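Local coordinates for protein L-asparaginase 1 (Escherichia coli, PDB 6NXC) that hydrolyses L-asparagine to L-aspartate and ammonium as a cytoplasmic homotetramer that binds a second asparagine as allosteric activator, at residues B[253-265]-B[285-299]. The protein carries 1 engineered substitution. Numbering follows the deposited sequence.
Sequences PVKALILRSYGVG and IVVVNLTQCMSGKVN. With ASN (asparagine), chain O; EDO (1,2-ethanediol), chain Q; EDO (1,2-ethanediol), chain C.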
loop_
_atom_site.group_PDB
_atom_site.type_symbol
_atom_site.label_atom_id
_atom_site.label_comp_id
_atom_site.label_asym_id
_atom_site.label_seq_id
_atom_site.Cartn_x
_atom_site.Cartn_y
_atom_site.Cartn_z
ATOM N N PRO B 253 33.245 -25.836 12.272
ATOM C CA PRO B 253 32.159 -26.610 11.670
ATOM C C PRO B 253 31.394 -25.567 10.831
ATOM O O PRO B 253 31.126 -24.482 11.406
ATOM C CB PRO B 253 31.460 -27.207 12.913
ATOM C CG PRO B 253 31.701 -26.183 14.062
ATOM C CD PRO B 253 32.926 -25.382 13.646
ATOM N N VAL B 254 31.210 -25.716 9.516
ATOM C CA VAL B 254 29.984 -25.138 8.853
ATOM C C VAL B 254 29.393 -26.230 7.995
ATOM O O VAL B 254 30.205 -26.959 7.372
ATOM C CB VAL B 254 30.208 -23.779 8.163
ATOM C CG1 VAL B 254 29.602 -23.687 6.796
ATOM C CG2 VAL B 254 29.671 -22.628 9.008
ATOM N N LYS B 255 28.082 -26.500 8.119
ATOM C CA LYS B 255 27.358 -27.556 7.372
ATOM C C LYS B 255 26.566 -26.984 6.188
ATOM O O LYS B 255 26.139 -27.732 5.326
ATOM C CB LYS B 255 26.409 -28.288 8.291
ATOM C CG LYS B 255 27.152 -29.286 9.187
ATOM C CD LYS B 255 26.285 -30.442 9.550
ATOM C CE LYS B 255 26.535 -30.908 10.958
ATOM N NZ LYS B 255 25.400 -31.751 11.424
ATOM N N ALA B 256 26.255 -25.676 6.258
ATOM C CA ALA B 256 25.412 -25.032 5.242
ATOM C C ALA B 256 25.747 -23.551 5.238
ATOM O O ALA B 256 26.264 -23.041 6.206
ATOM C CB ALA B 256 23.962 -25.313 5.538
ATOM N N LEU B 257 25.601 -22.974 4.088
ATOM C CA LEU B 257 25.768 -21.546 3.889
ATOM C C LEU B 257 24.496 -21.037 3.195
ATOM O O LEU B 257 24.116 -21.579 2.143
ATOM C CB LEU B 257 26.979 -21.598 2.973
ATOM C CG LEU B 257 28.062 -20.615 3.256
ATOM C CD1 LEU B 257 29.315 -21.100 2.557
ATOM C CD2 LEU B 257 27.521 -19.304 2.699
ATOM N N ILE B 258 23.984 -19.887 3.640
ATOM C CA ILE B 258 22.883 -19.122 3.005
ATOM C C ILE B 258 23.541 -17.896 2.423
ATOM O O ILE B 258 24.301 -17.237 3.149
ATOM C CB ILE B 258 21.807 -18.765 4.027
ATOM C CG1 ILE B 258 21.149 -20.005 4.616
ATOM C CG2 ILE B 258 20.808 -17.860 3.392
ATOM C CD1 ILE B 258 20.170 -19.683 5.695
ATOM N N LEU B 259 23.385 -17.719 1.102
ATOM C CA LEU B 259 23.855 -16.536 0.390
ATOM C C LEU B 259 22.639 -15.615 0.212
ATOM O O LEU B 259 21.656 -16.001 -0.417
ATOM C CB LEU B 259 24.362 -16.864 -1.012
ATOM C CG LEU B 259 25.430 -17.925 -1.110
ATOM C CD1 LEU B 259 25.813 -18.123 -2.559
ATOM C CD2 LEU B 259 26.634 -17.632 -0.262
ATOM N N ARG B 260 22.729 -14.440 0.773
ATOM C CA ARG B 260 21.750 -13.349 0.474
ATOM C C ARG B 260 22.224 -12.611 -0.727
ATOM O O ARG B 260 22.945 -11.653 -0.564
ATOM C CB ARG B 260 21.554 -12.461 1.683
ATOM C CG ARG B 260 21.094 -13.141 2.958
ATOM C CD ARG B 260 20.815 -12.246 4.161
ATOM N NE ARG B 260 19.877 -11.212 3.853
ATOM C CZ ARG B 260 20.154 -9.912 3.651
ATOM N NH1 ARG B 260 21.391 -9.426 3.814
ATOM N NH2 ARG B 260 19.155 -9.107 3.320
ATOM N N SER B 261 21.849 -13.050 -1.910
ATOM C CA SER B 261 22.388 -12.469 -3.166
ATOM C C SER B 261 21.527 -11.331 -3.661
ATOM O O SER B 261 20.411 -11.085 -3.151
ATOM C CB SER B 261 22.384 -13.527 -4.264
ATOM O OG SER B 261 23.190 -14.570 -3.869
ATOM N N TYR B 262 21.979 -10.731 -4.737
ATOM C CA TYR B 262 21.245 -9.603 -5.354
ATOM C C TYR B 262 20.065 -10.117 -6.171
ATOM O O TYR B 262 20.149 -11.141 -6.916
ATOM C CB TYR B 262 22.180 -8.833 -6.285
ATOM C CG TYR B 262 23.474 -8.314 -5.694
ATOM C CD1 TYR B 262 23.568 -7.574 -4.547
ATOM C CD2 TYR B 262 24.656 -8.645 -6.372
ATOM C CE1 TYR B 262 24.791 -7.082 -4.091
ATOM C CE2 TYR B 262 25.876 -8.174 -5.935
ATOM C CZ TYR B 262 25.948 -7.438 -4.750
ATOM O OH TYR B 262 27.128 -6.887 -4.341
ATOM N N GLY B 263 19.020 -9.295 -6.204
ATOM C CA GLY B 263 17.918 -9.470 -7.156
ATOM C C GLY B 263 17.385 -10.889 -7.186
ATOM O O GLY B 263 17.102 -11.491 -6.093
ATOM N N VAL B 264 17.352 -11.440 -8.377
ATOM C CA VAL B 264 16.789 -12.824 -8.566
ATOM C C VAL B 264 17.923 -13.859 -8.376
ATOM O O VAL B 264 17.817 -15.042 -8.827
ATOM C CB VAL B 264 16.022 -12.959 -9.877
ATOM C CG1 VAL B 264 14.867 -12.016 -9.932
ATOM C CG2 VAL B 264 16.890 -12.818 -11.122
ATOM N N GLY B 265 18.955 -13.513 -7.654
ATOM C CA GLY B 265 19.933 -14.490 -7.106
ATOM C C GLY B 265 21.298 -14.330 -7.765
ATOM O O GLY B 265 21.940 -15.284 -8.048
ATOM N N ILE B 285 29.058 -29.308 2.003
ATOM C CA ILE B 285 28.321 -28.150 2.550
ATOM C C ILE B 285 27.122 -27.831 1.642
ATOM O O ILE B 285 27.250 -27.841 0.381
ATOM C CB ILE B 285 29.303 -26.992 2.707
ATOM C CG1 ILE B 285 30.383 -27.260 3.761
ATOM C CG2 ILE B 285 28.523 -25.726 2.971
ATOM C CD1 ILE B 285 31.493 -26.324 3.690
ATOM N N VAL B 286 25.915 -27.631 2.225
ATOM C CA VAL B 286 24.697 -27.245 1.468
ATOM C C VAL B 286 24.735 -25.733 1.287
ATOM O O VAL B 286 24.658 -25.000 2.285
ATOM C CB VAL B 286 23.424 -27.704 2.188
ATOM C CG1 VAL B 286 22.204 -27.154 1.447
ATOM C CG2 VAL B 286 23.418 -29.233 2.333
ATOM N N VAL B 287 24.901 -25.269 0.064
ATOM C CA VAL B 287 24.921 -23.814 -0.220
ATOM C C VAL B 287 23.597 -23.433 -0.907
ATOM O O VAL B 287 23.297 -23.966 -1.999
ATOM C CB VAL B 287 26.144 -23.400 -1.047
ATOM C CG1 VAL B 287 26.205 -21.930 -1.264
ATOM C CG2 VAL B 287 27.372 -23.902 -0.384
ATOM N N VAL B 288 22.817 -22.563 -0.266
ATOM C CA VAL B 288 21.475 -22.113 -0.726
ATOM C C VAL B 288 21.535 -20.635 -1.125
ATOM O O VAL B 288 21.909 -19.830 -0.317
ATOM C CB VAL B 288 20.414 -22.414 0.331
ATOM C CG1 VAL B 288 19.041 -22.155 -0.225
ATOM C CG2 VAL B 288 20.489 -23.852 0.733
ATOM N N ASN B 289 21.035 -20.334 -2.315
ATOM C CA ASN B 289 20.985 -18.972 -2.865
ATOM C C ASN B 289 19.581 -18.397 -2.587
ATOM O O ASN B 289 18.626 -18.935 -3.125
ATOM C CB ASN B 289 21.247 -19.005 -4.372
ATOM C CG ASN B 289 21.514 -17.612 -4.936
ATOM O OD1 ASN B 289 21.884 -16.722 -4.179
ATOM N ND2 ASN B 289 21.555 -17.536 -6.248
ATOM N N LEU B 290 19.502 -17.283 -1.846
ATOM C CA LEU B 290 18.242 -16.500 -1.617
ATOM C C LEU B 290 18.393 -15.089 -2.167
ATOM O O LEU B 290 19.507 -14.643 -2.351
ATOM C CB LEU B 290 17.953 -16.358 -0.123
ATOM C CG LEU B 290 17.895 -17.642 0.650
ATOM C CD1 LEU B 290 17.610 -17.408 2.099
ATOM C CD2 LEU B 290 16.919 -18.631 0.083
ATOM N N THR B 291 17.278 -14.392 -2.341
ATOM C CA THR B 291 17.322 -12.967 -2.559
ATOM C C THR B 291 17.544 -12.255 -1.215
ATOM O O THR B 291 16.777 -12.506 -0.205
ATOM C CB THR B 291 16.166 -12.415 -3.358
ATOM O OG1 THR B 291 16.492 -11.058 -3.612
ATOM C CG2 THR B 291 14.851 -12.573 -2.665
ATOM N N GLN B 292 18.362 -11.225 -1.254
ATOM C CA GLN B 292 18.464 -10.167 -0.199
ATOM C C GLN B 292 17.257 -9.202 -0.204
ATOM O O GLN B 292 16.977 -8.561 0.805
ATOM C CB GLN B 292 19.880 -9.512 -0.195
ATOM C CG GLN B 292 20.083 -8.437 -1.260
ATOM C CD GLN B 292 21.497 -7.892 -1.262
ATOM O OE1 GLN B 292 21.678 -6.703 -1.532
ATOM N NE2 GLN B 292 22.530 -8.732 -1.084
ATOM N N CYS B 293 16.523 -9.121 -1.280
ATOM C CA CYS B 293 15.341 -8.271 -1.457
ATOM C C CYS B 293 14.236 -8.729 -0.502
ATOM O O CYS B 293 14.221 -9.898 -0.121
ATOM C CB CYS B 293 14.847 -8.333 -2.874
ATOM S SG CYS B 293 16.128 -7.804 -4.056
ATOM N N MET B 294 13.300 -7.863 -0.141
ATOM C CA MET B 294 12.165 -8.188 0.754
ATOM C C MET B 294 11.281 -9.202 0.040
ATOM O O MET B 294 10.764 -10.152 0.639
ATOM C CB MET B 294 11.371 -6.918 1.061
ATOM C CG MET B 294 10.383 -7.068 2.098
ATOM S SD MET B 294 10.952 -7.767 3.681
ATOM C CE MET B 294 12.549 -7.020 3.949
ATOM N N SER B 295 11.046 -8.987 -1.245
ATOM C CA SER B 295 10.278 -9.972 -2.034
ATOM C C SER B 295 10.911 -10.327 -3.374
ATOM O O SER B 295 11.817 -9.614 -3.839
ATOM C CB SER B 295 8.909 -9.459 -2.350
ATOM O OG SER B 295 8.914 -8.386 -3.353
ATOM N N GLY B 296 10.440 -11.457 -3.909
ATOM C CA GLY B 296 10.841 -12.001 -5.221
ATOM C C GLY B 296 11.404 -13.413 -5.105
ATOM O O GLY B 296 11.485 -14.033 -4.012
ATOM N N LYS B 297 11.789 -13.947 -6.245
ATOM C CA LYS B 297 12.059 -15.372 -6.386
ATOM C C LYS B 297 13.422 -15.530 -7.050
ATOM O O LYS B 297 13.598 -14.997 -8.163
ATOM C CB LYS B 297 10.926 -16.022 -7.151
ATOM C CG LYS B 297 11.103 -17.505 -7.360
ATOM C CD LYS B 297 9.928 -18.137 -7.931
ATOM C CE LYS B 297 10.020 -19.638 -7.964
ATOM N NZ LYS B 297 8.678 -20.231 -8.234
ATOM N N VAL B 298 14.287 -16.362 -6.489
ATOM C CA VAL B 298 15.597 -16.683 -7.117
ATOM C C VAL B 298 15.330 -17.471 -8.396
ATOM O O VAL B 298 14.453 -18.338 -8.359
ATOM C CB VAL B 298 16.524 -17.430 -6.107
ATOM C CG1 VAL B 298 17.706 -18.082 -6.773
ATOM C CG2 VAL B 298 16.996 -16.463 -5.035
ATOM N N ASN B 299 16.043 -17.082 -9.436
ATOM C CA ASN B 299 16.053 -17.679 -10.798
ATOM C C ASN B 299 17.474 -17.513 -11.360
ATOM O O ASN B 299 17.789 -16.486 -11.901
ATOM C CB ASN B 299 15.203 -16.895 -11.781
ATOM C CG ASN B 299 15.060 -17.624 -13.101
ATOM O OD1 ASN B 299 15.503 -18.760 -13.236
ATOM N ND2 ASN B 299 14.547 -16.936 -14.097
HETATM N N ASN O . 15.000 -11.645 1.913
HETATM C CA ASN O . 15.060 -10.606 3.032
HETATM C C ASN O . 16.363 -10.807 3.817
HETATM O O ASN O . 17.322 -11.334 3.109
HETATM C CB ASN O . 13.817 -10.718 3.929
HETATM C CG ASN O . 13.743 -12.012 4.729
HETATM O OD1 ASN O . 14.284 -13.018 4.310
HETATM N ND2 ASN O . 13.198 -11.977 5.922
HETATM O OXT ASN O . 16.444 -10.474 5.096
HETATM C C1 EDO Q . 12.456 -13.607 -0.490
HETATM O O1 EDO Q . 11.583 -12.955 -1.320
HETATM C C2 EDO Q . 11.902 -13.505 0.794
HETATM O O2 EDO Q . 11.958 -12.293 1.344
HETATM C C1 EDO C . 16.215 -8.691 -11.265
HETATM O O1 EDO C . 15.884 -8.336 -9.962
HETATM C C2 EDO C . 17.713 -8.838 -11.525
HETATM O O2 EDO C . 18.388 -9.704 -10.570
#
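Strands 256-261 and 286-291 run parallel, their axes 4.6 Å apart and 13° from alignment, and are joined by an alternating ladder of hydrogen bonds that starts with V286 N to K255 O and ends with Q292 N to S261 O. On one face, I258 CG2 presses tightly against L290 CD1 (3.5 Å); on the other, L259 CD1 meets V287 CG1 at 4.0 Å. From within strand 286-291, the N289 carboxamide reaches two points of segment 253-265. With CG anti to the backbone N (chi1 -167°), OD1 accepts from S261 OG at 2.5 Å, while ND2 donates to G265 O at 2.9 Å. A leucine here would probably leave S261 OG and G265 O without these partners. T291 OG1 donates to G263 O (2.6 Å) and accepts from C293 N, closing an ST turn.

At the strands' C-terminal ends lies the allosteric asparagine. R260, bent at chi3 (55°), directs NE and NH2 to its O atom, NE at 2.7 Å, with Q292 CB over one guanidinium face; the ligand's N donates to T291 O and C293 O. Q292 NE2 reaches R260 O from above the carbonyl plane, and its OE1 is hydrogen-bonded to Y116 OH of the second subunit. The pair forms the middle of a four-stranded parallel sheet, joined in a beta-alpha-beta unit by helix 271-282, which packs on V287, while helix 322-333 covers I258 and L290.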